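Local coordinates for benzoylformate decarboxylase (Mycobacterium smegmatis, PDB 4Q9D), which belongs to the thiamine-pyrophosphate-dependent enzymes and holds a magnesium ion at a site in its C-terminal cofactor-binding domain, at residues 425-430 with 453-458; 408-413 with 441-446. All coordinates share one frame; numbering follows the deposited sequence.

Interaction 1 of 2, residues 425-430 with 453-458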
loop_
_atom_site.group_PDB
_atom_site.type_symbol
_atom_site.label_atom_id
_atom_site.label_comp_id
_atom_site.label_asym_id
_atom_site.label_seq_id
_atom_site.Cartn_x
_atom_site.Cartn_y
_atom_site.Cartn_z
ATOM N N ASP B 425 8.197 42.268 9.109
ATOM C CA ASP B 425 7.551 43.230 8.220
ATOM C C ASP B 425 8.325 43.272 6.904
ATOM O O ASP B 425 9.381 43.873 6.826
ATOM C CB ASP B 425 7.542 44.613 8.898
ATOM C CG ASP B 425 7.063 45.747 7.980
ATOM O OD1 ASP B 425 6.294 45.512 7.030
ATOM O OD2 ASP B 425 7.452 46.905 8.237
ATOM N N ARG B 426 7.812 42.617 5.866
ATOM C CA ARG B 426 8.499 42.636 4.582
ATOM C C ARG B 426 7.483 42.320 3.530
ATOM O O ARG B 426 6.336 41.918 3.837
ATOM C CB ARG B 426 9.650 41.625 4.542
ATOM C CG ARG B 426 9.191 40.178 4.438
ATOM C CD ARG B 426 10.355 39.198 4.341
ATOM N NE ARG B 426 9.855 37.849 4.544
ATOM C CZ ARG B 426 10.604 36.754 4.538
ATOM N NH1 ARG B 426 11.914 36.828 4.351
ATOM N NH2 ARG B 426 10.034 35.576 4.719
ATOM N N THR B 427 7.897 42.522 2.291
ATOM C CA THR B 427 7.038 42.266 1.165
ATOM C C THR B 427 7.457 40.956 0.517
ATOM O O THR B 427 8.632 40.574 0.535
ATOM C CB THR B 427 7.037 43.444 0.149
ATOM O OG1 THR B 427 6.520 44.613 0.791
ATOM C CG2 THR B 427 6.130 43.145 -1.053
ATOM N N VAL B 428 6.463 40.246 -0.001
ATOM C CA VAL B 428 6.708 39.056 -0.798
ATOM C C VAL B 428 6.491 39.416 -2.255
ATOM O O VAL B 428 5.425 39.929 -2.639
ATOM C CB VAL B 428 5.766 37.889 -0.415
ATOM C CG1 VAL B 428 5.985 36.691 -1.384
ATOM C CG2 VAL B 428 6.027 37.469 1.008
ATOM N N VAL B 429 7.515 39.166 -3.058
ATOM C CA VAL B 429 7.434 39.386 -4.495
ATOM C C VAL B 429 7.484 38.017 -5.171
ATOM O O VAL B 429 8.452 37.272 -5.035
ATOM C CB VAL B 429 8.604 40.255 -4.984
ATOM C CG1 VAL B 429 8.586 40.380 -6.540
ATOM C CG2 VAL B 429 8.554 41.621 -4.280
ATOM N N ALA B 430 6.423 37.691 -5.889
ATOM C CA ALA B 430 6.292 36.390 -6.507
ATOM C C ALA B 430 6.292 36.595 -8.002
ATOM O O ALA B 430 5.436 37.299 -8.533
ATOM C CB ALA B 430 4.962 35.693 -6.038
ATOM N N PRO B 453 0.818 41.745 2.110
ATOM C CA PRO B 453 1.725 42.520 1.248
ATOM C C PRO B 453 2.435 41.590 0.279
ATOM O O PRO B 453 3.623 41.259 0.432
ATOM C CB PRO B 453 2.724 43.146 2.237
ATOM C CG PRO B 453 2.811 42.094 3.349
ATOM C CD PRO B 453 1.390 41.499 3.452
ATOM N N ILE B 454 1.696 41.194 -0.751
ATOM C CA ILE B 454 2.243 40.350 -1.780
ATOM C C ILE B 454 2.058 41.020 -3.132
ATOM O O ILE B 454 0.960 41.464 -3.481
ATOM C CB ILE B 454 1.555 38.976 -1.823
ATOM C CG1 ILE B 454 1.569 38.307 -0.438
ATOM C CG2 ILE B 454 2.230 38.093 -2.885
ATOM C CD1 ILE B 454 0.739 37.033 -0.427
ATOM N N VAL B 455 3.138 41.081 -3.895
ATOM C CA VAL B 455 3.063 41.586 -5.258
ATOM C C VAL B 455 3.292 40.410 -6.184
ATOM O O VAL B 455 4.395 39.859 -6.232
ATOM C CB VAL B 455 4.141 42.677 -5.532
ATOM C CG1 VAL B 455 3.994 43.196 -6.949
ATOM C CG2 VAL B 455 4.022 43.820 -4.507
ATOM N N PHE B 456 2.244 39.998 -6.885
ATOM C CA PHE B 456 2.338 38.885 -7.829
ATOM C C PHE B 456 2.685 39.499 -9.188
ATOM O O PHE B 456 1.893 40.265 -9.747
ATOM C CB PHE B 456 0.976 38.149 -7.948
ATOM C CG PHE B 456 0.509 37.491 -6.660
ATOM C CD1 PHE B 456 1.015 36.251 -6.263
ATOM C CD2 PHE B 456 -0.423 38.114 -5.849
ATOM C CE1 PHE B 456 0.580 35.629 -5.071
ATOM C CE2 PHE B 456 -0.869 37.502 -4.643
ATOM C CZ PHE B 456 -0.350 36.266 -4.258
ATOM N N VAL B 457 3.851 39.168 -9.718
ATOM C CA VAL B 457 4.244 39.657 -11.024
ATOM C C VAL B 457 4.108 38.510 -12.002
ATOM O O VAL B 457 4.874 37.545 -11.969
ATOM C CB VAL B 457 5.690 40.145 -11.028
ATOM C CG1 VAL B 457 6.106 40.565 -12.460
ATOM C CG2 VAL B 457 5.868 41.257 -10.043
ATOM N N VAL B 458 3.113 38.607 -12.866
ATOM C CA VAL B 458 2.772 37.506 -13.755
ATOM C C VAL B 458 3.291 37.754 -15.167
ATOM O O VAL B 458 2.924 38.726 -15.815
ATOM C CB VAL B 458 1.231 37.288 -13.782
ATOM C CG1 VAL B 458 0.858 36.230 -14.800
ATOM C CG2 VAL B 458 0.719 36.904 -12.377
#

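Interaction 2 of 2, residues 408-413 with 441-446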
loop_
_atom_site.group_PDB
_atom_site.type_symbol
_atom_site.label_atom_id
_atom_site.label_comp_id
_atom_site.label_asym_id
_atom_site.label_seq_id
_atom_site.Cartn_x
_atom_site.Cartn_y
_atom_site.Cartn_z
ATOM N N GLY B 408 3.715 28.224 -6.012
ATOM C CA GLY B 408 4.244 29.511 -5.563
ATOM C C GLY B 408 3.194 30.531 -5.163
ATOM O O GLY B 408 3.398 31.334 -4.243
ATOM N N VAL B 409 2.056 30.504 -5.843
ATOM C CA VAL B 409 1.008 31.470 -5.537
ATOM C C VAL B 409 0.439 31.242 -4.118
ATOM O O VAL B 409 0.431 32.138 -3.293
ATOM C CB VAL B 409 -0.130 31.472 -6.626
ATOM C CG1 VAL B 409 -1.327 32.314 -6.170
ATOM C CG2 VAL B 409 0.393 32.019 -7.964
ATOM N N PRO B 410 -0.057 30.025 -3.826
ATOM C CA PRO B 410 -0.526 29.813 -2.436
ATOM C C PRO B 410 0.600 29.842 -1.401
ATOM O O PRO B 410 0.375 30.311 -0.279
ATOM C CB PRO B 410 -1.226 28.431 -2.479
ATOM C CG PRO B 410 -0.670 27.743 -3.757
ATOM C CD PRO B 410 -0.445 28.937 -4.732
ATOM N N ALA B 411 1.789 29.335 -1.743
ATOM C CA ALA B 411 2.922 29.427 -0.813
ATOM C C ALA B 411 3.251 30.882 -0.462
ATOM O O ALA B 411 3.583 31.194 0.688
ATOM C CB ALA B 411 4.167 28.725 -1.397
ATOM N N ALA B 412 3.176 31.773 -1.449
ATOM C CA ALA B 412 3.392 33.199 -1.173
ATOM C C ALA B 412 2.402 33.738 -0.119
ATOM O O ALA B 412 2.771 34.540 0.735
ATOM C CB ALA B 412 3.290 34.023 -2.462
ATOM N N VAL B 413 1.140 33.327 -0.222
ATOM C CA VAL B 413 0.109 33.734 0.722
ATOM C C VAL B 413 0.472 33.173 2.105
ATOM O O VAL B 413 0.423 33.882 3.112
ATOM C CB VAL B 413 -1.290 33.204 0.300
ATOM C CG1 VAL B 413 -2.372 33.623 1.331
ATOM C CG2 VAL B 413 -1.669 33.718 -1.076
ATOM N N ILE B 441 -4.781 29.719 -8.886
ATOM C CA ILE B 441 -5.159 31.113 -8.978
ATOM C C ILE B 441 -6.102 31.556 -7.850
ATOM O O ILE B 441 -5.984 32.681 -7.354
ATOM C CB ILE B 441 -5.739 31.446 -10.401
ATOM C CG1 ILE B 441 -5.730 32.965 -10.673
ATOM C CG2 ILE B 441 -7.105 30.793 -10.638
ATOM C CD1 ILE B 441 -5.924 33.276 -12.205
ATOM N N GLN B 442 -6.985 30.671 -7.391
ATOM C CA GLN B 442 -7.941 31.045 -6.329
ATOM C C GLN B 442 -7.247 31.417 -5.026
ATOM O O GLN B 442 -7.865 32.034 -4.148
ATOM C CB GLN B 442 -8.978 29.922 -6.048
ATOM C CG GLN B 442 -9.560 29.257 -7.325
ATOM C CD GLN B 442 -8.775 28.009 -7.711
ATOM O OE1 GLN B 442 -7.541 28.009 -7.652
ATOM N NE2 GLN B 442 -9.489 26.919 -8.051
ATOM N N ALA B 443 -5.986 31.013 -4.860
ATOM C CA ALA B 443 -5.285 31.373 -3.619
ATOM C C ALA B 443 -5.199 32.900 -3.455
ATOM O O ALA B 443 -5.062 33.371 -2.348
ATOM C CB ALA B 443 -3.886 30.759 -3.556
ATOM N N ILE B 444 -5.240 33.670 -4.552
ATOM C CA ILE B 444 -5.073 35.119 -4.409
ATOM C C ILE B 444 -6.259 35.758 -3.648
ATOM O O ILE B 444 -6.134 36.836 -3.072
ATOM C CB ILE B 444 -4.818 35.828 -5.758
ATOM C CG1 ILE B 444 -6.046 35.785 -6.644
ATOM C CG2 ILE B 444 -3.628 35.192 -6.489
ATOM C CD1 ILE B 444 -5.749 36.346 -8.058
ATOM N N TRP B 445 -7.384 35.051 -3.604
ATOM C CA TRP B 445 -8.559 35.506 -2.853
ATOM C C TRP B 445 -8.208 35.563 -1.381
ATOM O O TRP B 445 -8.585 36.500 -0.683
ATOM C CB TRP B 445 -9.753 34.557 -3.080
ATOM C CG TRP B 445 -10.979 34.928 -2.314
ATOM C CD1 TRP B 445 -11.896 35.889 -2.649
ATOM C CD2 TRP B 445 -11.450 34.330 -1.095
ATOM N NE1 TRP B 445 -12.894 35.934 -1.706
ATOM C CE2 TRP B 445 -12.655 34.993 -0.743
ATOM C CE3 TRP B 445 -10.962 33.316 -0.252
ATOM C CZ2 TRP B 445 -13.389 34.674 0.418
ATOM C CZ3 TRP B 445 -11.706 32.980 0.905
ATOM C CH2 TRP B 445 -12.901 33.662 1.219
ATOM N N THR B 446 -7.501 34.544 -0.903
ATOM C CA THR B 446 -7.052 34.528 0.488
ATOM C C THR B 446 -6.079 35.684 0.759
ATOM O O THR B 446 -6.122 36.298 1.826
ATOM C CB THR B 446 -6.383 33.171 0.831
ATOM O OG1 THR B 446 -7.300 32.113 0.564
ATOM C CG2 THR B 446 -5.959 33.103 2.308
#

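Interaction 1 of 2, residues 425-430 with 453-458
Val-428 to Ala-430 lie beside Ile-454 to Phe-456 as adjacent parallel strands, the axes of the short segments 4.8 Å apart at their closest and only 13° from parallel. Four nearly straight backbone hydrogen bonds join them. Val-428 gives its N to Pro-453 O (3.0 Å) and takes Val-455 N on its O (2.9 Å). Two residues on, Ala-430 N meets Val-455 O at 3.0 Å, and Val-457 N closes the row on Ala-430 O at 2.7 Å. The CA-H groups of Ile-454, Val-429 and Phe-456 add weaker contacts to three of these oxygens, those of Val-428, Val-455 and Ala-430.

The side chains of Val-428, Ala-430, Ile-454 and Phe-456 share one face of the sheet. Here the methyl of Ala-430 approaches the Phe-456 ring obliquely, CB to CD1 4.0 Å, while within its own strand Ile-454 CG2 sits over one ring face, offset toward the rim and 3.4 Å above the plane. Toward the other face, Thr-427 CG2 comes within 4.1 Å of Val-455 CG2, the two side chains meeting at a slant; the Thr-427 rotamer (chi1 -63°) sets that methyl anti to the backbone N.

Helix 408-421 packs on the face bearing Val-428 and Ile-454, and helix 506-518 meets Thr-427 and Val-455. Strand 373-377 pairs with 428-430 along its far edge, and strand 523-528 with 454-458, which places this pair mid-sheet.

Interaction 2 of 2, residues 408-413 with 441-446
Pro-410 and Ala-443 are the closest CA pair of the two segments, 5.1 Å apart, and mostly apolar packing surrounds them. The single methyl of Ala-443 presses on the start of helix 408-421 at Pro-410, its CB 3.7 Å from Pro-410 CA and equally far from Pro-410 CB. The small side chain of Ala-443 is consistent with so close an approach. Val-409, just before Pro-410, makes contact through a single branch: CG1, anti to the backbone N (chi1 170°), lies 4.0 Å from Ala-443 CB and 3.7 Å from Ile-444 CG2, so one methyl touches two neighbouring residues. One helical turn after Val-409, Val-413 divides its branches, CG1 meeting Thr-446 CG2 at 3.8 Å, the two side chains crossing at about a right angle, and CG2 resting 3.6 Å from the backbone oxygen of Ala-443.

Polar bonds stay within the segments or lead outward. Ala-443 O also receives a weak bond from Thr-446 N. Within 441-446, Ile-444 N and Trp-445 N bond three residues back, to Ile-441 O and Gln-442 O. Thr-446 meets Val-413 through CG2, with CB close behind; its OG1 bonds Leu-46 O.

Helix 50-64, from the N-terminal part of the chain, packs on Pro-410, Ala-443 and Thr-446. Gln-442 NE2 and Trp-445 NE1 bond backbone oxygens of Gln-438 and Pro-485 of a second subunit, so the 441-446 segment also borders a subunit interface.

The arrangement is helix-helix packing on one face of a parallel sheet, as in the alpha/beta cofactor-binding domains of the thiamine-pyrophosphate enzymes; helix 443-449 belongs to the crossover from strand 428-433 to strand 454-460.

Interactions 1 and 2 are successive layers of one alpha/beta domain, their centres 11 Å apart. Ile-454 CD1 lies 3.4 Å from Ala-412 O and 3.6 Å from Val-413 CA, Phe-456 CE1 is 3.9 Å from Val-409 O, and Val-428 CG1 is 3.9 Å from Ala-412 CB. The chain alternates between them: helix 408-421 leads into strand 428-433, and helix 443-449 into strand 454-460. Beyond those strands lie the magnesium ligands Asp-434, Asn-461 and Glu-463, the first two belonging to the family's GDG...N motif. The side chains of Val-457 and Val-409 are about 12 and 13 Å from the metal, so neither contact supplies a ligand to the metal.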